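Local atomic coordinates of putative nucleoprotein (Infectious salmon anemia virus, PDB entry 4EWC), a protein that encapsidates the negative-strand viral RNA, shielding it from nucleases and forming the ribonucleoprotein that serves as template for transcription and replication. Residues L158-F162 with I180-L184; M171-G177 with P393-M399; Y145-F150 with P238-R244; C389-P393 with A419-C423. All blocks are in the same frame, centred on the assembly; numbering follows the deposited sequence.

Contact 1: L158-F162 with I180-L184. Unlike the reference sequence in segment 180-184: Met181 (reference Ile).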
loop_
_atom_site.group_PDB
_atom_site.type_symbol
_atom_site.label_atom_id
_atom_site.label_comp_id
_atom_site.label_asym_id
_atom_site.label_seq_id
_atom_site.Cartn_x
_atom_site.Cartn_y
_atom_site.Cartn_z
ATOM N N LEU A 158 -31.656 9.328 -22.694
ATOM C CA LEU A 158 -30.757 8.304 -23.186
ATOM C C LEU A 158 -31.368 6.919 -22.981
ATOM O O LEU A 158 -31.200 6.045 -23.818
ATOM C CB LEU A 158 -29.384 8.371 -22.489
ATOM C CG LEU A 158 -28.520 9.596 -22.712
ATOM C CD1 LEU A 158 -27.306 9.519 -21.792
ATOM C CD2 LEU A 158 -28.106 9.714 -24.183
ATOM N N THR A 159 -32.069 6.729 -21.863
ATOM C CA THR A 159 -32.691 5.451 -21.625
ATOM C C THR A 159 -33.688 5.168 -22.746
ATOM O O THR A 159 -33.686 4.079 -23.339
ATOM C CB THR A 159 -33.407 5.361 -20.271
ATOM O OG1 THR A 159 -32.446 5.181 -19.232
ATOM C CG2 THR A 159 -34.378 4.154 -20.268
ATOM N N THR A 160 -34.498 6.176 -23.058
ATOM C CA THR A 160 -35.536 6.081 -24.073
ATOM C C THR A 160 -35.012 5.872 -25.494
ATOM O O THR A 160 -35.486 4.995 -26.238
ATOM C CB THR A 160 -36.447 7.312 -24.012
ATOM O OG1 THR A 160 -37.317 7.189 -22.878
ATOM C CG2 THR A 160 -37.265 7.466 -25.286
ATOM N N PHE A 161 -34.032 6.673 -25.872
ATOM C CA PHE A 161 -33.413 6.532 -27.182
ATOM C C PHE A 161 -32.869 5.127 -27.383
ATOM O O PHE A 161 -33.152 4.493 -28.401
ATOM C CB PHE A 161 -32.305 7.560 -27.380
ATOM C CG PHE A 161 -31.766 7.596 -28.782
ATOM C CD1 PHE A 161 -30.824 6.664 -29.203
ATOM C CD2 PHE A 161 -32.191 8.558 -29.686
ATOM C CE1 PHE A 161 -30.324 6.695 -30.489
ATOM C CE2 PHE A 161 -31.690 8.587 -30.975
ATOM C CZ PHE A 161 -30.757 7.653 -31.373
ATOM N N PHE A 162 -32.118 4.623 -26.413
ATOM C CA PHE A 162 -31.436 3.343 -26.614
ATOM C C PHE A 162 -32.293 2.098 -26.421
ATOM O O PHE A 162 -31.832 0.989 -26.636
ATOM C CB PHE A 162 -30.113 3.298 -25.834
ATOM C CG PHE A 162 -29.068 4.194 -26.426
ATOM C CD1 PHE A 162 -28.215 3.720 -27.409
ATOM C CD2 PHE A 162 -28.977 5.535 -26.048
ATOM C CE1 PHE A 162 -27.260 4.556 -27.975
ATOM C CE2 PHE A 162 -28.042 6.377 -26.620
ATOM C CZ PHE A 162 -27.180 5.887 -27.578
ATOM N N ILE A 180 -22.464 4.273 -24.583
ATOM C CA ILE A 180 -23.527 5.257 -24.769
ATOM C C ILE A 180 -23.005 6.704 -24.634
ATOM O O ILE A 180 -23.276 7.554 -25.483
ATOM C CB ILE A 180 -24.722 4.943 -23.821
ATOM C CG1 ILE A 180 -25.496 3.734 -24.375
ATOM C CG2 ILE A 180 -25.644 6.128 -23.647
ATOM C CD1 ILE A 180 -26.433 3.056 -23.380
HETATM N N MSE A 181 -22.224 6.981 -23.594
HETATM C CA MSE A 181 -21.635 8.309 -23.449
HETATM C C MSE A 181 -20.667 8.666 -24.592
HETATM O O MSE A 181 -20.590 9.821 -25.009
HETATM C CB MSE A 181 -20.896 8.455 -22.112
HETATM C CG MSE A 181 -21.747 8.524 -20.890
HETATM SE SE MSE A 181 -23.202 9.856 -20.998
HETATM C CE MSE A 181 -22.276 11.471 -21.530
ATOM N N ARG A 182 -19.912 7.683 -25.065
ATOM C CA ARG A 182 -18.918 7.933 -26.100
ATOM C C ARG A 182 -19.622 8.286 -27.389
ATOM O O ARG A 182 -19.211 9.200 -28.107
ATOM C CB ARG A 182 -18.008 6.718 -26.301
ATOM C CG ARG A 182 -16.915 6.585 -25.267
ATOM C CD ARG A 182 -16.111 5.307 -25.486
ATOM N NE ARG A 182 -15.306 4.947 -24.313
ATOM C CZ ARG A 182 -14.081 5.420 -24.059
ATOM N NH1 ARG A 182 -13.505 6.279 -24.898
ATOM N NH2 ARG A 182 -13.425 5.033 -22.966
ATOM N N ILE A 183 -20.691 7.553 -27.678
ATOM C CA ILE A 183 -21.481 7.825 -28.867
ATOM C C ILE A 183 -22.232 9.149 -28.720
ATOM O O ILE A 183 -22.379 9.914 -29.678
ATOM C CB ILE A 183 -22.421 6.650 -29.210
ATOM C CG1 ILE A 183 -22.932 6.775 -30.635
ATOM C CG2 ILE A 183 -23.564 6.540 -28.245
ATOM C CD1 ILE A 183 -21.835 6.624 -31.647
ATOM N N LEU A 184 -22.678 9.428 -27.503
ATOM C CA LEU A 184 -23.357 10.682 -27.228
ATOM C C LEU A 184 -22.419 11.842 -27.497
ATOM O O LEU A 184 -22.768 12.769 -28.219
ATOM C CB LEU A 184 -23.838 10.726 -25.787
ATOM C CG LEU A 184 -24.449 12.041 -25.294
ATOM C CD1 LEU A 184 -25.342 12.701 -26.332
ATOM C CD2 LEU A 184 -25.241 11.774 -24.040
#

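Contact 2: M171-G177 with P393-M399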
loop_
_atom_site.group_PDB
_atom_site.type_symbol
_atom_site.label_atom_id
_atom_site.label_comp_id
_atom_site.label_asym_id
_atom_site.label_seq_id
_atom_site.Cartn_x
_atom_site.Cartn_y
_atom_site.Cartn_z
HETATM N N MSE A 171 -28.408 -2.594 -21.372
HETATM C CA MSE A 171 -28.114 -1.308 -20.779
HETATM C C MSE A 171 -27.588 -1.432 -19.344
HETATM O O MSE A 171 -27.033 -0.485 -18.801
HETATM C CB MSE A 171 -29.320 -0.376 -20.851
HETATM C CG MSE A 171 -29.371 0.427 -22.134
HETATM SE SE MSE A 171 -31.075 1.408 -22.571
HETATM C CE MSE A 171 -31.350 2.312 -20.843
ATOM N N SER A 172 -27.757 -2.592 -18.722
ATOM C CA SER A 172 -27.233 -2.791 -17.368
ATOM C C SER A 172 -25.768 -3.272 -17.393
ATOM O O SER A 172 -25.117 -3.411 -16.350
ATOM C CB SER A 172 -28.128 -3.753 -16.554
ATOM O OG SER A 172 -28.121 -5.055 -17.099
ATOM N N ILE A 173 -25.255 -3.507 -18.592
ATOM C CA ILE A 173 -23.879 -3.938 -18.747
ATOM C C ILE A 173 -22.929 -2.749 -18.831
ATOM O O ILE A 173 -23.076 -1.867 -19.689
ATOM C CB ILE A 173 -23.707 -4.832 -19.974
ATOM C CG1 ILE A 173 -24.546 -6.092 -19.799
ATOM C CG2 ILE A 173 -22.234 -5.196 -20.173
ATOM C CD1 ILE A 173 -24.767 -6.890 -21.081
ATOM N N TRP A 174 -21.954 -2.756 -17.928
ATOM C CA TRP A 174 -20.979 -1.677 -17.771
ATOM C C TRP A 174 -20.428 -1.114 -19.080
ATOM O O TRP A 174 -20.547 0.083 -19.345
ATOM C CB TRP A 174 -19.830 -2.147 -16.887
ATOM C CG TRP A 174 -18.862 -1.093 -16.688
ATOM C CD1 TRP A 174 -18.980 -0.035 -15.854
ATOM C CD2 TRP A 174 -17.608 -0.948 -17.365
ATOM N NE1 TRP A 174 -17.870 0.767 -15.953
ATOM C CE2 TRP A 174 -17.012 0.229 -16.875
ATOM C CE3 TRP A 174 -16.930 -1.703 -18.330
ATOM C CZ2 TRP A 174 -15.758 0.668 -17.314
ATOM C CZ3 TRP A 174 -15.706 -1.257 -18.766
ATOM C CH2 TRP A 174 -15.127 -0.081 -18.249
ATOM N N GLN A 175 -19.851 -1.994 -19.893
ATOM C CA GLN A 175 -19.305 -1.611 -21.193
ATOM C C GLN A 175 -20.279 -0.775 -21.989
ATOM O O GLN A 175 -19.863 0.109 -22.736
ATOM C CB GLN A 175 -18.922 -2.840 -22.037
ATOM C CG GLN A 175 -17.631 -3.526 -21.663
ATOM C CD GLN A 175 -17.825 -4.521 -20.544
ATOM O OE1 GLN A 175 -18.873 -4.539 -19.885
ATOM N NE2 GLN A 175 -16.822 -5.372 -20.329
ATOM N N ASN A 176 -21.573 -1.061 -21.836
ATOM C CA ASN A 176 -22.582 -0.400 -22.654
ATOM C C ASN A 176 -22.880 1.062 -22.227
ATOM O O ASN A 176 -23.051 1.951 -23.078
ATOM C CB ASN A 176 -23.836 -1.260 -22.770
ATOM C CG ASN A 176 -23.587 -2.591 -23.515
ATOM O OD1 ASN A 176 -22.833 -2.652 -24.479
ATOM N ND2 ASN A 176 -24.234 -3.658 -23.051
ATOM N N GLY A 177 -22.933 1.312 -20.918
ATOM C CA GLY A 177 -22.971 2.674 -20.431
ATOM C C GLY A 177 -21.830 3.538 -20.978
ATOM O O GLY A 177 -22.056 4.643 -21.472
ATOM N N PRO A 393 -20.875 4.563 -11.920
ATOM C CA PRO A 393 -20.872 4.074 -13.305
ATOM C C PRO A 393 -22.127 4.481 -14.079
ATOM O O PRO A 393 -23.242 4.501 -13.533
ATOM C CB PRO A 393 -20.858 2.553 -13.138
ATOM C CG PRO A 393 -20.086 2.360 -11.872
ATOM C CD PRO A 393 -20.366 3.564 -10.978
ATOM N N ILE A 394 -21.920 4.784 -15.356
ATOM C CA ILE A 394 -22.959 5.250 -16.258
ATOM C C ILE A 394 -24.201 4.370 -16.223
ATOM O O ILE A 394 -25.298 4.846 -15.938
ATOM C CB ILE A 394 -22.406 5.370 -17.704
ATOM C CG1 ILE A 394 -21.323 6.440 -17.747
ATOM C CG2 ILE A 394 -23.514 5.708 -18.687
ATOM C CD1 ILE A 394 -21.807 7.802 -17.246
ATOM N N SER A 395 -24.008 3.084 -16.495
ATOM C CA SER A 395 -25.102 2.105 -16.460
ATOM C C SER A 395 -25.849 2.129 -15.144
ATOM O O SER A 395 -27.084 2.188 -15.127
ATOM C CB SER A 395 -24.596 0.695 -16.750
ATOM O OG SER A 395 -24.361 0.535 -18.133
ATOM N N SER A 396 -25.096 2.092 -14.049
ATOM C CA SER A 396 -25.678 2.180 -12.712
ATOM C C SER A 396 -26.583 3.395 -12.630
ATOM O O SER A 396 -27.709 3.321 -12.153
ATOM C CB SER A 396 -24.581 2.263 -11.654
ATOM O OG SER A 396 -23.873 1.031 -11.561
ATOM N N LEU A 397 -26.076 4.514 -13.131
ATOM C CA LEU A 397 -26.788 5.785 -13.093
ATOM C C LEU A 397 -28.096 5.716 -13.912
ATOM O O LEU A 397 -29.148 6.133 -13.438
ATOM C CB LEU A 397 -25.861 6.889 -13.594
ATOM C CG LEU A 397 -26.084 8.377 -13.307
ATOM C CD1 LEU A 397 -26.646 8.619 -11.927
ATOM C CD2 LEU A 397 -24.769 9.140 -13.467
HETATM N N MSE A 398 -28.028 5.138 -15.104
HETATM C CA MSE A 398 -29.204 4.971 -15.934
HETATM C C MSE A 398 -30.213 4.076 -15.265
HETATM O O MSE A 398 -31.415 4.403 -15.267
HETATM C CB MSE A 398 -28.777 4.397 -17.276
HETATM C CG MSE A 398 -28.254 5.504 -18.183
HETATM SE SE MSE A 398 -27.331 4.733 -19.738
HETATM C CE MSE A 398 -28.747 4.990 -21.074
HETATM N N MSE A 399 -29.768 2.961 -14.697
HETATM C CA MSE A 399 -30.666 2.037 -13.991
HETATM C C MSE A 399 -31.370 2.722 -12.820
HETATM O O MSE A 399 -32.567 2.571 -12.625
HETATM C CB MSE A 399 -29.894 0.825 -13.447
HETATM C CG MSE A 399 -29.611 -0.260 -14.443
HETATM SE SE MSE A 399 -28.562 -1.719 -13.606
HETATM C CE MSE A 399 -29.790 -2.164 -12.137
HETATM O O HOH W 1 -21.366 2.076 -17.034
#

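Contact 3: Y145-F150 with P238-R244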
loop_
_atom_site.group_PDB
_atom_site.type_symbol
_atom_site.label_atom_id
_atom_site.label_comp_id
_atom_site.label_asym_id
_atom_site.label_seq_id
_atom_site.Cartn_x
_atom_site.Cartn_y
_atom_site.Cartn_z
ATOM N N TYR A 145 -25.686 21.590 -8.636
ATOM C CA TYR A 145 -27.119 21.546 -8.921
ATOM C C TYR A 145 -27.379 21.426 -10.421
ATOM O O TYR A 145 -28.300 20.730 -10.854
ATOM C CB TYR A 145 -27.833 22.782 -8.346
ATOM C CG TYR A 145 -29.290 22.848 -8.734
ATOM C CD1 TYR A 145 -30.260 22.160 -8.001
ATOM C CD2 TYR A 145 -29.703 23.584 -9.843
ATOM C CE1 TYR A 145 -31.606 22.215 -8.356
ATOM C CE2 TYR A 145 -31.045 23.635 -10.210
ATOM C CZ TYR A 145 -31.991 22.952 -9.459
ATOM O OH TYR A 145 -33.317 22.992 -9.819
ATOM N N ASN A 146 -26.555 22.116 -11.207
ATOM C CA ASN A 146 -26.680 22.104 -12.661
ATOM C C ASN A 146 -26.352 20.749 -13.249
ATOM O O ASN A 146 -27.035 20.267 -14.150
ATOM C CB ASN A 146 -25.794 23.183 -13.288
ATOM C CG ASN A 146 -26.341 24.574 -13.059
ATOM O OD1 ASN A 146 -27.509 24.737 -12.691
ATOM N ND2 ASN A 146 -25.511 25.582 -13.278
ATOM N N LEU A 147 -25.298 20.143 -12.716
ATOM C CA LEU A 147 -24.888 18.824 -13.141
ATOM C C LEU A 147 -25.951 17.787 -12.778
ATOM O O LEU A 147 -26.255 16.933 -13.596
ATOM C CB LEU A 147 -23.510 18.450 -12.578
ATOM C CG LEU A 147 -23.026 17.031 -12.927
ATOM C CD1 LEU A 147 -22.782 16.852 -14.421
ATOM C CD2 LEU A 147 -21.785 16.685 -12.126
ATOM N N SER A 148 -26.530 17.865 -11.580
ATOM C CA SER A 148 -27.608 16.934 -11.217
ATOM C C SER A 148 -28.853 17.143 -12.059
ATOM O O SER A 148 -29.567 16.184 -12.376
ATOM C CB SER A 148 -27.980 17.025 -9.738
ATOM O OG SER A 148 -26.961 16.488 -8.923
ATOM N N LEU A 149 -29.127 18.394 -12.401
ATOM C CA LEU A 149 -30.283 18.704 -13.230
ATOM C C LEU A 149 -30.058 18.123 -14.618
ATOM O O LEU A 149 -30.909 17.402 -15.156
ATOM C CB LEU A 149 -30.501 20.214 -13.309
ATOM C CG LEU A 149 -31.698 20.633 -14.150
ATOM C CD1 LEU A 149 -32.902 19.827 -13.701
ATOM C CD2 LEU A 149 -31.989 22.112 -14.047
ATOM N N PHE A 150 -28.894 18.444 -15.178
ATOM C CA PHE A 150 -28.452 17.911 -16.455
ATOM C C PHE A 150 -28.608 16.403 -16.502
ATOM O O PHE A 150 -29.214 15.876 -17.432
ATOM C CB PHE A 150 -26.994 18.303 -16.727
ATOM C CG PHE A 150 -26.473 17.835 -18.061
ATOM C CD1 PHE A 150 -26.078 16.518 -18.255
ATOM C CD2 PHE A 150 -26.362 18.720 -19.114
ATOM C CE1 PHE A 150 -25.615 16.100 -19.480
ATOM C CE2 PHE A 150 -25.896 18.316 -20.336
ATOM C CZ PHE A 150 -25.522 17.007 -20.524
ATOM N N PRO A 238 -31.383 20.391 -20.014
ATOM C CA PRO A 238 -32.015 21.533 -19.342
ATOM C C PRO A 238 -31.885 22.815 -20.165
ATOM O O PRO A 238 -30.945 22.942 -20.972
ATOM C CB PRO A 238 -31.232 21.660 -18.025
ATOM C CG PRO A 238 -30.536 20.350 -17.851
ATOM C CD PRO A 238 -30.240 19.869 -19.238
ATOM N N LYS A 239 -32.844 23.727 -19.986
ATOM C CA LYS A 239 -32.825 25.012 -20.672
ATOM C C LYS A 239 -32.010 25.995 -19.846
ATOM O O LYS A 239 -31.719 25.743 -18.680
ATOM C CB LYS A 239 -34.241 25.548 -20.849
ATOM C CG LYS A 239 -35.184 24.680 -21.692
ATOM C CD LYS A 239 -34.793 24.680 -23.165
ATOM C CE LYS A 239 -34.424 23.265 -23.622
ATOM N NZ LYS A 239 -34.225 23.128 -25.096
ATOM N N ARG A 240 -31.650 27.116 -20.453
ATOM C CA ARG A 240 -30.924 28.170 -19.758
ATOM C C ARG A 240 -31.597 28.601 -18.457
ATOM O O ARG A 240 -30.912 28.932 -17.471
ATOM C CB ARG A 240 -30.709 29.377 -20.681
ATOM C CG ARG A 240 -30.446 30.707 -19.966
ATOM C CD ARG A 240 -28.967 31.001 -19.817
ATOM N NE ARG A 240 -28.717 32.154 -18.928
ATOM C CZ ARG A 240 -28.183 33.317 -19.311
ATOM N NH1 ARG A 240 -27.811 33.519 -20.576
ATOM N NH2 ARG A 240 -28.002 34.272 -18.421
ATOM N N SER A 241 -32.931 28.590 -18.442
ATOM C CA SER A 241 -33.665 29.060 -17.265
ATOM C C SER A 241 -33.700 28.002 -16.188
ATOM O O SER A 241 -33.867 28.314 -15.011
ATOM C CB SER A 241 -35.090 29.525 -17.623
ATOM O OG SER A 241 -35.853 28.475 -18.165
ATOM N N ASP A 242 -33.532 26.752 -16.596
ATOM C CA ASP A 242 -33.550 25.640 -15.653
ATOM C C ASP A 242 -32.346 25.687 -14.700
ATOM O O ASP A 242 -32.474 25.355 -13.520
ATOM C CB ASP A 242 -33.603 24.308 -16.413
ATOM C CG ASP A 242 -34.935 24.092 -17.108
ATOM O OD1 ASP A 242 -35.961 24.554 -16.557
ATOM O OD2 ASP A 242 -34.962 23.465 -18.197
ATOM N N TYR A 243 -31.196 26.122 -15.221
ATOM C CA TYR A 243 -29.956 26.183 -14.451
ATOM C C TYR A 243 -29.895 27.349 -13.444
ATOM O O TYR A 243 -30.484 28.405 -13.660
ATOM C CB TYR A 243 -28.760 26.333 -15.387
ATOM C CG TYR A 243 -28.526 25.206 -16.353
ATOM C CD1 TYR A 243 -28.255 23.924 -15.895
ATOM C CD2 TYR A 243 -28.513 25.434 -17.729
ATOM C CE1 TYR A 243 -28.019 22.880 -16.783
ATOM C CE2 TYR A 243 -28.262 24.401 -18.628
ATOM C CZ TYR A 243 -28.018 23.128 -18.150
ATOM O OH TYR A 243 -27.775 22.099 -19.023
ATOM N N ARG A 244 -29.153 27.143 -12.360
ATOM C CA ARG A 244 -28.752 28.226 -11.477
ATOM C C ARG A 244 -27.467 28.861 -11.991
ATOM O O ARG A 244 -26.445 28.184 -12.161
ATOM C CB ARG A 244 -28.544 27.734 -10.049
ATOM C CG ARG A 244 -29.780 27.115 -9.440
ATOM C CD ARG A 244 -29.529 26.796 -7.993
ATOM N NE ARG A 244 -30.592 25.964 -7.442
ATOM C CZ ARG A 244 -30.503 25.319 -6.288
ATOM N NH1 ARG A 244 -29.401 25.400 -5.555
ATOM N NH2 ARG A 244 -31.511 24.586 -5.873
#

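Contact 4: C389-P393 with A419-C423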
loop_
_atom_site.group_PDB
_atom_site.type_symbol
_atom_site.label_atom_id
_atom_site.label_comp_id
_atom_site.label_asym_id
_atom_site.label_seq_id
_atom_site.Cartn_x
_atom_site.Cartn_y
_atom_site.Cartn_z
ATOM N N CYS A 389 -16.034 15.718 -11.260
ATOM C CA CYS A 389 -17.182 15.211 -10.488
ATOM C C CYS A 389 -17.024 13.758 -10.048
ATOM O O CYS A 389 -16.234 12.987 -10.602
ATOM C CB CYS A 389 -18.490 15.367 -11.254
ATOM S SG CYS A 389 -18.691 14.222 -12.594
ATOM N N PHE A 390 -17.806 13.397 -9.043
ATOM C CA PHE A 390 -17.811 12.044 -8.519
ATOM C C PHE A 390 -19.146 11.364 -8.845
ATOM O O PHE A 390 -20.152 11.553 -8.140
ATOM C CB PHE A 390 -17.524 12.060 -7.020
ATOM C CG PHE A 390 -16.219 12.711 -6.681
ATOM C CD1 PHE A 390 -15.012 12.112 -7.043
ATOM C CD2 PHE A 390 -16.181 13.949 -6.047
ATOM C CE1 PHE A 390 -13.799 12.723 -6.754
ATOM C CE2 PHE A 390 -14.969 14.559 -5.758
ATOM C CZ PHE A 390 -13.783 13.944 -6.112
ATOM N N ILE A 391 -19.179 10.603 -9.933
ATOM C CA ILE A 391 -20.413 9.936 -10.305
ATOM C C ILE A 391 -20.224 8.442 -10.342
ATOM O O ILE A 391 -19.125 7.959 -10.624
ATOM C CB ILE A 391 -20.987 10.412 -11.670
ATOM C CG1 ILE A 391 -19.968 10.194 -12.799
ATOM C CG2 ILE A 391 -21.526 11.833 -11.564
ATOM C CD1 ILE A 391 -20.519 10.501 -14.195
ATOM N N PRO A 392 -21.308 7.693 -10.067
ATOM C CA PRO A 392 -21.308 6.223 -10.192
ATOM C C PRO A 392 -21.134 5.832 -11.647
ATOM O O PRO A 392 -21.221 6.700 -12.517
ATOM C CB PRO A 392 -22.724 5.851 -9.731
ATOM C CG PRO A 392 -23.559 7.069 -10.069
ATOM C CD PRO A 392 -22.658 8.213 -9.747
ATOM N N PRO A 393 -20.875 4.563 -11.920
ATOM C CA PRO A 393 -20.872 4.074 -13.305
ATOM C C PRO A 393 -22.127 4.481 -14.079
ATOM O O PRO A 393 -23.242 4.501 -13.533
ATOM C CB PRO A 393 -20.858 2.553 -13.138
ATOM C CG PRO A 393 -20.086 2.360 -11.872
ATOM C CD PRO A 393 -20.366 3.564 -10.978
ATOM N N ALA A 419 -22.655 9.288 -5.150
ATOM C CA ALA A 419 -22.190 8.263 -6.093
ATOM C C ALA A 419 -22.173 6.883 -5.443
ATOM O O ALA A 419 -22.601 5.922 -6.057
ATOM C CB ALA A 419 -20.835 8.606 -6.673
ATOM N N CYS A 420 -21.700 6.777 -4.204
ATOM C CA CYS A 420 -21.703 5.469 -3.555
ATOM C C CYS A 420 -23.138 4.958 -3.248
ATOM O O CYS A 420 -23.411 3.755 -3.344
ATOM C CB CYS A 420 -20.815 5.441 -2.315
ATOM S SG CYS A 420 -19.033 5.767 -2.631
ATOM N N LYS A 421 -24.048 5.866 -2.903
ATOM C CA LYS A 421 -25.438 5.502 -2.658
ATOM C C LYS A 421 -26.068 4.887 -3.879
ATOM O O LYS A 421 -26.829 3.927 -3.771
ATOM C CB LYS A 421 -26.264 6.705 -2.252
ATOM C CG LYS A 421 -26.126 7.092 -0.796
ATOM C CD LYS A 421 -26.922 8.350 -0.531
ATOM C CE LYS A 421 -26.585 8.976 0.811
ATOM N NZ LYS A 421 -27.325 10.263 0.959
ATOM N N ILE A 422 -25.758 5.434 -5.049
ATOM C CA ILE A 422 -26.276 4.859 -6.287
ATOM C C ILE A 422 -25.615 3.509 -6.557
ATOM O O ILE A 422 -26.282 2.549 -6.967
ATOM C CB ILE A 422 -26.091 5.814 -7.473
ATOM C CG1 ILE A 422 -27.053 6.986 -7.334
ATOM C CG2 ILE A 422 -26.322 5.092 -8.810
ATOM C CD1 ILE A 422 -26.819 8.068 -8.332
ATOM N N CYS A 423 -24.308 3.443 -6.297
ATOM C CA CYS A 423 -23.542 2.209 -6.455
ATOM C C CYS A 423 -24.131 1.064 -5.659
ATOM O O CYS A 423 -24.382 -0.004 -6.211
ATOM C CB CYS A 423 -22.086 2.403 -6.026
ATOM S SG CYS A 423 -21.023 3.281 -7.211
HETATM O O HOH W 2 -20.818 11.648 -5.632
#

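Contact 1: L158-F162 with I180-L184
Leu158, Phe162 and Ile180 carry this helix-to-helix contact, which is purely apolar. Ile180 CG1 lies over the middle of the Phe162 ring, 4.0 Å from the ring centroid and only 5° off the normal, a CH-pi contact. Ile180 CG2 shifts toward the rim, 3.8 Å from Phe162 CE2. Ile183 CG2 lies 3.7 Å from Phe162 CZ, the side chains crossing obliquely. The opposite face of the Phe162 ring is covered by Phe161 of its own helix, so the ring is sandwiched. Leu158 lies one turn earlier. Its CG stands anti to the carbonyl carbon (chi1 -65°), and both methyls reach the partner helix. Leu158 CD2 meets Leu184 CD2 at 3.5 Å. Leu158 CD1 touches Ile180 CG2 and Met181 SE, each at 4.2 Å. Met181 is a selenomethionine, where the reference sequence has Ile. The helical segments pack nearly perpendicular, at 91°, with axes 12.2 Å apart; short helix 168-171 lies between them in the chain. Residues 144-166 are predicted to be transmembrane, but 158-162 packs here within a buried helical core. Helix 394-402 closes one side through Met398, which touches Leu158 and Ile180. Helix 226-236 packs on Ile183 and Leu184, and helix 253-269 on Met181.

Contact 2: M171-G177 with P393-M399
Gly177 and Ser395 bring the two backbones close together, with CA atoms 4.5 Å apart. Both segments contain the start of a helix: Ile173 is the N-cap residue of helix 174-188 and Pro393 that of helix 394-402. Gly177 has no side chain, so its bare backbone faces Ser395 and Ile394 CG2. Ser395 is the knob. It sits in a hole made by Met171, Trp174, Asn176 and Gly177. Ser395 OG donates to Met171 O at 2.9 Å, from 38° above the carbonyl plane. Ser395 OG also accepts a weak, bent bond from Gly177 N at 3.2 Å (124° at the hydrogen). With chi1 at -77°, OG lies beside its own backbone N, facing the other segment. A water joins the two helix starts, donating to Trp174 O and accepting from Ser395 N.

Apolar contacts lie beside this polar centre. Ile394 CG2 is next to Gly177 O. The selenomethionines Met171 and Met398 meet through their CE methyls at 3.7 Å, their chains crossing at about a right angle. Met399 SE rests on Ser172 CB at 3.6 Å. Pro393 CB comes to the edge of the Trp174 indole, 4.2 Å from Trp174 CD1. Backbone bonds to Lys429 tie Ser172 and Trp174 to strand 429-432. Helix 438-449 packs on Trp174 and Pro393 through Val445, and helix 142-162 reaches Met398 with Phe155.

Contact 3: Y145-F150 with P238-R244
Arg244 lays its guanidinium flat on the ring of Tyr145, the planes 16° apart. Arg244 CZ is 3.7 Å from the centroid of the Tyr145 ring and close to the normal, so this is a cation-pi stack. NE lies over the ring centre and NH2 over CE1. The Arg244 chain is extended from CG to NE, which carries the flat group across the ring. Next to the stack, the Asn146 amide grips the Arg244 backbone at both ends. Arg244 N donates to Asn146 OD1 at 2.9 Å, in the carbonyl plane and on a lone pair. Asn146 ND2 donates to Arg244 O at 3.0 Å, with an N-H...O angle of 158°. These two bonds engage both ends of the buried amide and fix its rotation. The side chain of Tyr243 lies against it, with Tyr243 CD1 3.4 Å from Asn146 OD1.

The loop segment includes Pro238, Lys239 and Arg240, probably part of a nuclear localization signal that also takes in Arg237. Pro238 is buried against helix 142-162, whereas Lys239 and Arg240 are exposed. Pro238 CG packs on Phe150 CA at 3.5 Å and on Leu149 CG at 3.9 Å. Leu149 CD2 also touches Asp242 CB, and Tyr243 OH comes to the edge of the Phe150 ring, 3.7 Å from Phe150 CD2. Asp242 shapes the turn after Pro238: Asp242 OD2 accepts from Lys239 N at 2.8 Å. Further out, Tyr243 leans on Ile256 and Phe150 on Ser257 and Cys260, all of helix 253-269. Arg244 also touches Asn142, near the start of helix 142-162.

Contact 4: C389-P393 with A419-C423
An irregular stretch, 389-393, passes close to helix segment 419-423, with the CA atoms of Pro392 and Ala419 4.7 Å apart. A single water bridges the two: it donates to Phe390 O at 2.6 Å and accepts from Ala419 N at 3.0 Å. The rest is apolar packing, and no direct hydrogen bond crosses. The Pro392 ring is the centre of it and spans Ala419, Ile422 and Cys423. Pro392 CD rests on Ala419 CB at 3.6 Å. Pro392 CG meets Ile422 CG2, also at 3.6 Å. Pro392 CB lies between Ile422 and Cys423, 4.0 Å from Cys423 SG. Ile422 CG2, anti to the backbone N, faces the ring, and Ile422 CD1 of the other branch reaches Pro392 CG as well. Ala419 CB points at the loop backbone, 3.4 Å from Phe390 O. Pro393 CD is 3.8 Å from Cys423 SG, so the thiol touches both prolines.

This is a proline-rich lead-in to helix 394-402, within the C-terminal family region of orthomyxovirus nucleoproteins. Leu397 of that helix touches both Pro392 and Ile422. Helix 438-449 covers another part, with Met449 on Ala419 and Cys423. On the loop side, helix 253-269 packs against Cys389 and Ile391, and Phe390 is backbone hydrogen-bonded to Phe412.

In the fold
Contacts 1, 2 and 4 are wholly or almost wholly buried, whereas contact 3 is mostly buried but opens to the surface at Arg244, Tyr145 and Asp242. Contacts 1 and 2 share helix 174-188 and touch, their centres about 10 Å apart; Met398 and Ile394 of contact 2 pack on contact 1. Contacts 2 and 4 share Pro393 and meet again through Leu397. Contact 3 uses the same helix 142-162 as contact 1 but nearer its start, and touches contact 4 where Leu147 meets Cys389. Contact 1 is entirely apolar, contacts 2 and 4 each include a bridging water, and the more exposed contact 3 combines amide hydrogen bonds with a cation-pi stack.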